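Glutamate racemase (Francisella tularensis subsp. tularensis, PDB 3OUT) is an alpha/beta enzyme of the Asp/Glu/hydantoin racemase family, modelled with D-glutamic acid bound between the two halves of the chain, each built on a parallel beta-sheet. Local coordinates at residues A94-D99 / Y216-E221; V114-T119 / L130-K135; S151-G156 / P190-S195. All blocks are in the same frame, centred on the assembly; numbering follows the deposited sequence.

Contact 1. Residues A94-D99 / Y216-E221; sequences AIPVID and YSLLFE
Leu218 reaches from its helix onto the ring of Pro96, and the two side chains cross obliquely. The branched end of the leucine meets the CB-CG side of the proline. Leu218 CD1 makes the tightest approach, 3.6 Å from Pro96 CB, while Leu218 CD2 lies 4.0 Å from Pro96 CG; Pro96 CG is also 4.0 Å from Leu218 CD1, so this ring atom is met by both methyls. The leucine can do this because its CG stands opposite the backbone N (chi1 -172°), which carries the fork out from the helix. Ile98, two residues on and pointing the same way as Pro96, adds a looser touch: its CD1 is 4.3 Å from CD1 of Leu218. One methyl thus serves both Pro96, closely, and Ile98, loosely, and the contact is made by aliphatic carbon alone. It is a partly exposed patch near the surface of the chain. Strand 97-99 is one of the two edge strands of the six-stranded parallel sheet and hydrogen-bonds to its neighbour through Ile73 and Ile75. Val97 points to the other face, onto helix 78-92, while Leu219 of helix 208-221 packs on Leu30, Leu224 and Leu225.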
# COMPACT_ATOMS: atom_id res chain seq x y z
N ALA B 94 20.94 5.27 14.56
CA ALA B 94 22.19 4.68 15.11
C ALA B 94 22.36 3.19 14.83
O ALA B 94 23.40 2.59 15.12
CB ALA B 94 22.30 4.95 16.63
N ILE B 95 21.34 2.57 14.24
CA ILE B 95 21.43 1.15 13.84
C ILE B 95 22.23 1.03 12.55
O ILE B 95 21.90 1.67 11.57
CB ILE B 95 20.00 0.55 13.67
CG1 ILE B 95 19.25 0.59 15.02
CG2 ILE B 95 20.05 -0.91 13.08
CD1 ILE B 95 19.92 -0.15 16.14
N PRO B 96 23.28 0.21 12.53
CA PRO B 96 24.07 0.12 11.32
C PRO B 96 23.38 -0.62 10.19
O PRO B 96 22.67 -1.59 10.44
CB PRO B 96 25.31 -0.66 11.76
CG PRO B 96 24.90 -1.44 12.90
CD PRO B 96 23.84 -0.59 13.62
N VAL B 97 23.64 -0.17 8.97
CA VAL B 97 23.10 -0.74 7.76
C VAL B 97 24.24 -1.14 6.84
O VAL B 97 25.08 -0.29 6.45
CB VAL B 97 22.19 0.29 7.03
CG1 VAL B 97 21.65 -0.30 5.75
CG2 VAL B 97 21.07 0.76 7.95
N ILE B 98 24.27 -2.42 6.49
CA ILE B 98 25.21 -2.99 5.55
C ILE B 98 24.43 -3.22 4.27
O ILE B 98 23.27 -3.59 4.33
CB ILE B 98 25.73 -4.36 6.06
CG1 ILE B 98 26.53 -4.24 7.38
CG2 ILE B 98 26.51 -5.10 4.99
CD1 ILE B 98 27.74 -3.42 7.25
N ASP B 99 25.02 -3.04 3.10
CA ASP B 99 24.28 -3.23 1.82
C ASP B 99 25.09 -4.03 0.82
O ASP B 99 26.33 -4.01 0.84
CB ASP B 99 23.82 -1.92 1.21
CG ASP B 99 24.94 -1.15 0.60
OD1 ASP B 99 25.69 -0.48 1.36
OD2 ASP B 99 25.13 -1.27 -0.62
N TYR B 216 29.11 -9.67 10.00
CA TYR B 216 29.87 -10.41 11.01
C TYR B 216 30.99 -9.52 11.62
O TYR B 216 31.11 -9.41 12.85
CB TYR B 216 30.50 -11.70 10.46
CG TYR B 216 31.41 -12.30 11.50
CD1 TYR B 216 30.92 -13.13 12.50
CD2 TYR B 216 32.76 -11.99 11.51
CE1 TYR B 216 31.75 -13.63 13.50
CE2 TYR B 216 33.60 -12.48 12.50
CZ TYR B 216 33.09 -13.30 13.49
OH TYR B 216 33.93 -13.79 14.48
N SER B 217 31.79 -8.88 10.76
CA SER B 217 32.93 -8.12 11.28
C SER B 217 32.47 -6.99 12.17
O SER B 217 33.05 -6.75 13.23
CB SER B 217 33.78 -7.56 10.16
OG SER B 217 34.38 -8.63 9.47
N LEU B 218 31.38 -6.32 11.76
CA LEU B 218 30.84 -5.26 12.55
C LEU B 218 30.36 -5.75 13.90
O LEU B 218 30.67 -5.15 14.92
CB LEU B 218 29.70 -4.55 11.82
CG LEU B 218 29.13 -3.27 12.45
CD1 LEU B 218 28.47 -2.37 11.38
CD2 LEU B 218 28.17 -3.56 13.58
N LEU B 219 29.59 -6.83 13.93
CA LEU B 219 29.10 -7.34 15.23
C LEU B 219 30.23 -7.80 16.14
O LEU B 219 30.22 -7.56 17.34
CB LEU B 219 28.13 -8.50 15.03
CG LEU B 219 26.84 -8.12 14.30
CD1 LEU B 219 26.01 -9.37 14.09
CD2 LEU B 219 25.99 -7.10 15.08
N PHE B 220 31.21 -8.48 15.56
CA PHE B 220 32.34 -8.98 16.33
C PHE B 220 33.14 -7.84 16.92
O PHE B 220 33.45 -7.82 18.12
CB PHE B 220 33.22 -9.83 15.43
CG PHE B 220 34.51 -10.23 16.07
CD1 PHE B 220 34.57 -11.32 16.92
CD2 PHE B 220 35.67 -9.51 15.81
CE1 PHE B 220 35.78 -11.68 17.53
CE2 PHE B 220 36.89 -9.88 16.41
CZ PHE B 220 36.94 -10.95 17.26
N GLU B 221 33.50 -6.88 16.07
CA GLU B 221 34.41 -5.82 16.52
C GLU B 221 33.72 -4.95 17.56
O GLU B 221 34.37 -4.44 18.49
CB GLU B 221 34.92 -5.00 15.34
CG GLU B 221 35.89 -5.75 14.40
CD GLU B 221 37.25 -6.14 15.05
OE1 GLU B 221 37.61 -5.58 16.10
OE2 GLU B 221 37.94 -7.03 14.49

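Contact 2. Residues V114-T119 / L130-K135; sequences VGVIAT and LQIHKK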
# COMPACT_ATOMS: atom_id res chain seq x y z
N VAL B 114 35.39 -3.68 -15.41
CA VAL B 114 34.37 -4.46 -14.67
C VAL B 114 33.05 -4.37 -15.43
O VAL B 114 32.68 -3.31 -15.93
CB VAL B 114 34.17 -3.86 -13.25
CG1 VAL B 114 33.07 -4.65 -12.44
CG2 VAL B 114 35.48 -3.94 -12.48
N GLY B 115 32.35 -5.51 -15.54
CA GLY B 115 30.99 -5.54 -16.01
C GLY B 115 30.02 -5.70 -14.85
O GLY B 115 30.33 -6.30 -13.84
N VAL B 116 28.82 -5.16 -15.05
CA VAL B 116 27.71 -5.29 -14.08
C VAL B 116 26.42 -5.64 -14.81
O VAL B 116 26.05 -4.99 -15.79
CB VAL B 116 27.48 -3.98 -13.32
CG1 VAL B 116 26.41 -4.14 -12.22
CG2 VAL B 116 28.78 -3.55 -12.65
N ILE B 117 25.71 -6.62 -14.28
CA ILE B 117 24.33 -6.91 -14.72
C ILE B 117 23.44 -6.81 -13.50
O ILE B 117 23.84 -7.20 -12.40
CB ILE B 117 24.14 -8.30 -15.40
CG1 ILE B 117 24.76 -9.45 -14.58
CG2 ILE B 117 24.74 -8.25 -16.83
CD1 ILE B 117 24.43 -10.88 -15.06
N ALA B 118 22.22 -6.31 -13.72
CA ALA B 118 21.29 -6.09 -12.63
C ALA B 118 19.92 -5.77 -13.18
O ALA B 118 19.74 -5.69 -14.39
CB ALA B 118 21.81 -4.91 -11.69
N THR B 119 18.98 -5.52 -12.28
CA THR B 119 17.64 -5.11 -12.72
C THR B 119 17.68 -3.78 -13.47
O THR B 119 18.60 -2.97 -13.31
CB THR B 119 16.66 -4.95 -11.56
OG1 THR B 119 17.12 -3.87 -10.73
CG2 THR B 119 16.46 -6.22 -10.73
N LEU B 130 28.66 4.40 -10.14
CA LEU B 130 28.97 5.51 -9.23
C LEU B 130 29.80 5.08 -8.03
O LEU B 130 30.81 5.72 -7.69
CB LEU B 130 27.69 6.19 -8.77
CG LEU B 130 27.87 7.44 -7.91
CD1 LEU B 130 28.34 8.62 -8.79
CD2 LEU B 130 26.58 7.73 -7.10
N GLN B 131 29.41 3.98 -7.40
CA GLN B 131 30.09 3.52 -6.17
C GLN B 131 31.46 2.95 -6.49
O GLN B 131 32.37 3.13 -5.70
CB GLN B 131 29.24 2.51 -5.41
CG GLN B 131 27.90 3.08 -4.91
CD GLN B 131 28.05 4.17 -3.87
OE1 GLN B 131 28.88 4.07 -2.97
NE2 GLN B 131 27.24 5.22 -3.99
N ILE B 132 31.59 2.29 -7.62
CA ILE B 132 32.90 1.80 -8.06
C ILE B 132 33.79 3.00 -8.30
O ILE B 132 34.94 3.02 -7.86
CB ILE B 132 32.80 0.90 -9.30
CG1 ILE B 132 32.09 -0.41 -8.95
CG2 ILE B 132 34.20 0.61 -9.91
CD1 ILE B 132 31.61 -1.24 -10.16
N HIS B 133 33.25 4.01 -8.97
CA HIS B 133 34.03 5.23 -9.27
C HIS B 133 34.39 6.09 -8.05
O HIS B 133 35.42 6.80 -8.09
CB HIS B 133 33.33 6.05 -10.34
CG HIS B 133 33.37 5.42 -11.70
ND1 HIS B 133 32.37 5.61 -12.64
CD2 HIS B 133 34.27 4.60 -12.28
CE1 HIS B 133 32.65 4.91 -13.73
NE2 HIS B 133 33.82 4.30 -13.54
N LYS B 134 33.63 5.96 -6.97
CA LYS B 134 34.00 6.57 -5.68
C LYS B 134 35.28 5.99 -5.11
O LYS B 134 36.01 6.69 -4.42
CB LYS B 134 32.89 6.43 -4.64
CG LYS B 134 31.73 7.37 -4.89
CD LYS B 134 30.69 7.26 -3.78
CE LYS B 134 29.45 8.12 -4.08
NZ LYS B 134 29.82 9.54 -4.16
N LYS B 135 35.55 4.70 -5.38
CA LYS B 135 36.82 4.06 -5.01
C LYS B 135 37.90 4.41 -6.00
O LYS B 135 39.04 4.75 -5.60
CB LYS B 135 36.66 2.53 -4.98
CG LYS B 135 35.71 2.03 -3.90
CD LYS B 135 36.21 2.20 -2.48
CE LYS B 135 35.32 1.47 -1.50
NZ LYS B 135 35.95 1.30 -0.14
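Val114 and Ile132 bring the two backbones nearest, with their CA atoms 9.2 Å apart, a spacing that side chains alone bridge. The 114-119 segment is extended strand over most of its length, so Val114 and Val116 face the helical 130-135 segment while the intervening Gly115 belongs to the other face. Ile132 points back at them. Its chain runs out extended past CG1 (chi2 165°), presenting the terminal methyl CD1 to both valines. CD1 of Ile132 is 4.4 Å from CG1 of Val114 and equally far from CG2 of Val116. The two valine methyls are themselves 4.4 Å apart, CG1 of Val114 to CG2 of Val116, so the three carbons form a nearly equilateral triangle. Both valines have CG1 opposite the backbone N (chi1 179° and -175°); one offers that branch and the other its second, which turns the methyls toward one another beneath Ile132. Strands 113-118 and 140-145, parallel neighbours, form a beta-alpha-beta crossover with helix 127-135 between them, and Ile132 also touches Val141. Thr119, just before helix 120-125, caps it with its side chain and lines the D-glutamic acid pocket; on the outer side His133 hydrogen-bonds Glu69 of a second subunit. Between the segments there is no hydrogen bond: three buried aliphatic side chains meet at loose van der Waals distance, so cohesion comes from burial of carbon and imposes little directional constraint.

Contact 3. Residues S151-G156 / P190-S195; sequences SMIEEG and PIIKES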
# COMPACT_ATOMS: atom_id res chain seq x y z
N SER B 151 11.91 -12.75 -13.35
CA SER B 151 10.70 -13.56 -13.53
C SER B 151 11.03 -14.98 -14.04
O SER B 151 10.45 -15.95 -13.60
CB SER B 151 9.74 -12.86 -14.47
OG SER B 151 8.55 -13.66 -14.55
N MSE B 152 11.97 -15.06 -14.97
CA MSE B 152 12.43 -16.31 -15.57
C MSE B 152 12.82 -17.28 -14.45
O MSE B 152 12.39 -18.44 -14.43
CB MSE B 152 13.63 -16.03 -16.51
CG MSE B 152 14.13 -17.22 -17.19
SE MSE B 152 15.69 -16.81 -18.28
CE MSE B 152 16.94 -16.73 -16.77
N ILE B 153 13.62 -16.79 -13.52
CA ILE B 153 14.14 -17.61 -12.44
C ILE B 153 13.03 -17.97 -11.45
O ILE B 153 12.93 -19.12 -10.97
CB ILE B 153 15.36 -16.89 -11.77
CG1 ILE B 153 16.55 -16.92 -12.75
CG2 ILE B 153 15.75 -17.51 -10.42
CD1 ILE B 153 17.63 -15.91 -12.37
N GLU B 154 12.16 -17.01 -11.16
CA GLU B 154 11.05 -17.26 -10.23
C GLU B 154 10.04 -18.25 -10.82
O GLU B 154 9.36 -18.94 -10.06
CB GLU B 154 10.36 -15.98 -9.78
CG GLU B 154 11.29 -15.13 -8.87
CD GLU B 154 10.66 -13.90 -8.29
OE1 GLU B 154 9.48 -13.62 -8.59
OE2 GLU B 154 11.35 -13.18 -7.52
N GLU B 155 9.97 -18.33 -12.15
CA GLU B 155 9.10 -19.29 -12.82
C GLU B 155 9.75 -20.66 -12.97
O GLU B 155 9.16 -21.57 -13.55
CB GLU B 155 8.70 -18.77 -14.18
CG GLU B 155 7.80 -17.57 -14.13
CD GLU B 155 6.49 -17.85 -13.44
OE1 GLU B 155 5.98 -19.00 -13.54
OE2 GLU B 155 5.97 -16.93 -12.75
N GLY B 156 10.98 -20.79 -12.50
CA GLY B 156 11.66 -22.10 -12.49
C GLY B 156 12.55 -22.38 -13.66
O GLY B 156 13.04 -23.51 -13.78
N PRO B 190 22.91 -15.44 -9.25
CA PRO B 190 23.79 -16.60 -8.95
C PRO B 190 23.15 -17.98 -9.18
O PRO B 190 23.88 -18.94 -9.46
CB PRO B 190 24.17 -16.37 -7.48
CG PRO B 190 24.11 -14.86 -7.30
CD PRO B 190 22.89 -14.49 -8.12
N ILE B 191 21.82 -18.11 -9.12
CA ILE B 191 21.11 -19.36 -9.46
C ILE B 191 21.45 -19.89 -10.82
O ILE B 191 21.51 -21.11 -11.01
CB ILE B 191 19.55 -19.14 -9.41
CG1 ILE B 191 19.14 -18.90 -7.96
CG2 ILE B 191 18.73 -20.31 -10.07
CD1 ILE B 191 19.13 -20.18 -7.08
N ILE B 192 21.67 -18.98 -11.77
CA ILE B 192 21.95 -19.32 -13.16
C ILE B 192 23.44 -19.11 -13.53
O ILE B 192 23.76 -18.99 -14.71
CB ILE B 192 21.01 -18.60 -14.18
CG1 ILE B 192 21.18 -17.07 -14.16
CG2 ILE B 192 19.53 -19.02 -13.95
CD1 ILE B 192 20.58 -16.35 -15.37
N LYS B 193 24.30 -19.06 -12.53
CA LYS B 193 25.71 -18.74 -12.80
C LYS B 193 26.36 -19.70 -13.80
O LYS B 193 27.20 -19.27 -14.60
CB LYS B 193 26.53 -18.69 -11.51
CG LYS B 193 26.72 -19.99 -10.72
CD LYS B 193 27.63 -19.72 -9.52
CE LYS B 193 27.33 -20.60 -8.32
NZ LYS B 193 26.87 -21.98 -8.65
N GLU B 194 25.98 -20.97 -13.74
CA GLU B 194 26.53 -21.96 -14.69
C GLU B 194 26.15 -21.65 -16.13
O GLU B 194 26.98 -21.80 -17.04
CB GLU B 194 26.11 -23.38 -14.33
CG GLU B 194 26.66 -23.91 -13.03
CD GLU B 194 26.33 -25.40 -12.78
OE1 GLU B 194 25.83 -26.08 -13.71
OE2 GLU B 194 26.62 -25.90 -11.64
N SER B 195 24.92 -21.19 -16.37
CA SER B 195 24.52 -20.76 -17.71
C SER B 195 25.26 -19.49 -18.10
O SER B 195 25.68 -19.35 -19.23
CB SER B 195 23.03 -20.52 -17.82
OG SER B 195 22.30 -21.72 -17.52
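Ile153 and Ile192 form the centre of this contact, each filling a recess offered by the other segment. CG2 of Ile192 is the main bump: it presses against the outer arm of Ile153, 3.8 Å from CG1 and 4.0 Å from CD1 of that residue. The tip of the arm, CD1 of Ile153, lies in return 4.1 Å from CG1 of Ile192, so the two chains interlock at a slant. On one flank, selenomethionine Met152 starts off to the side, but a bend at its last torsion (chi3 78°) swings CE round to 3.9 Å from CD1 of Ile192, the chains meeting nearly at right angles. Ile192 thus fits a hollow walled by CE of Met152 and the arm of Ile153. It does so with CG1 between its backbone N and carbonyl carbon (chi1 63°), which sets CG2 against Ile153, while the extended CG1 branch carries CD1 on to the selenomethionine. On the other flank the bumps are plain methyls: CG2 of Ile153 meets CG2 of Ile191 at 4.1 Å, while the longer branch of Ile191 leads away. Phe252 of helix 245-253 touches both Ile153 and Ile191, and Val163 of helix 161-171 touches both Met152 and Ile192, extending the apolar cluster. The first helix closes in a Schellman motif, with Gly156 at positive phi (95°). Met152 also packs on Leu148 of a third subunit. Polar groups act beside the contact: Glu155, just past the helix, forms a salt bridge with Lys244, and Glu154 OE2 hydrogen-bonds NE2 of His188, a residue lining the D-glutamic acid pocket. Across the contact only aliphatic carbon and the CE methyl meet, without hydrogen bonds, which suggests that complementary shape and burial hold the segments together.

Overall arrangement
Along the chain 94-99 comes first, then contact 2, contact 3 and finally 216-221, so contact 1 closes a long excursion containing the other two. Contact 1 lies at an edge strand of the six-stranded sheet; contact 2 packs a helix on strand 113-118 of the four-stranded sheet. Contact 3 joins helix 149-154, which follows strand 140-145 of that same sheet, to the segment leading into helix 193-199. Centres lie about 23 Å apart (contacts 1 and 2), about 22 Å (contacts 2 and 3) and about 30 Å (contacts 1 and 3, on opposite sides of the chain's centre). None touches another; all three are apolar, and contact 2 alone includes a residue of the ligand pocket, Thr119.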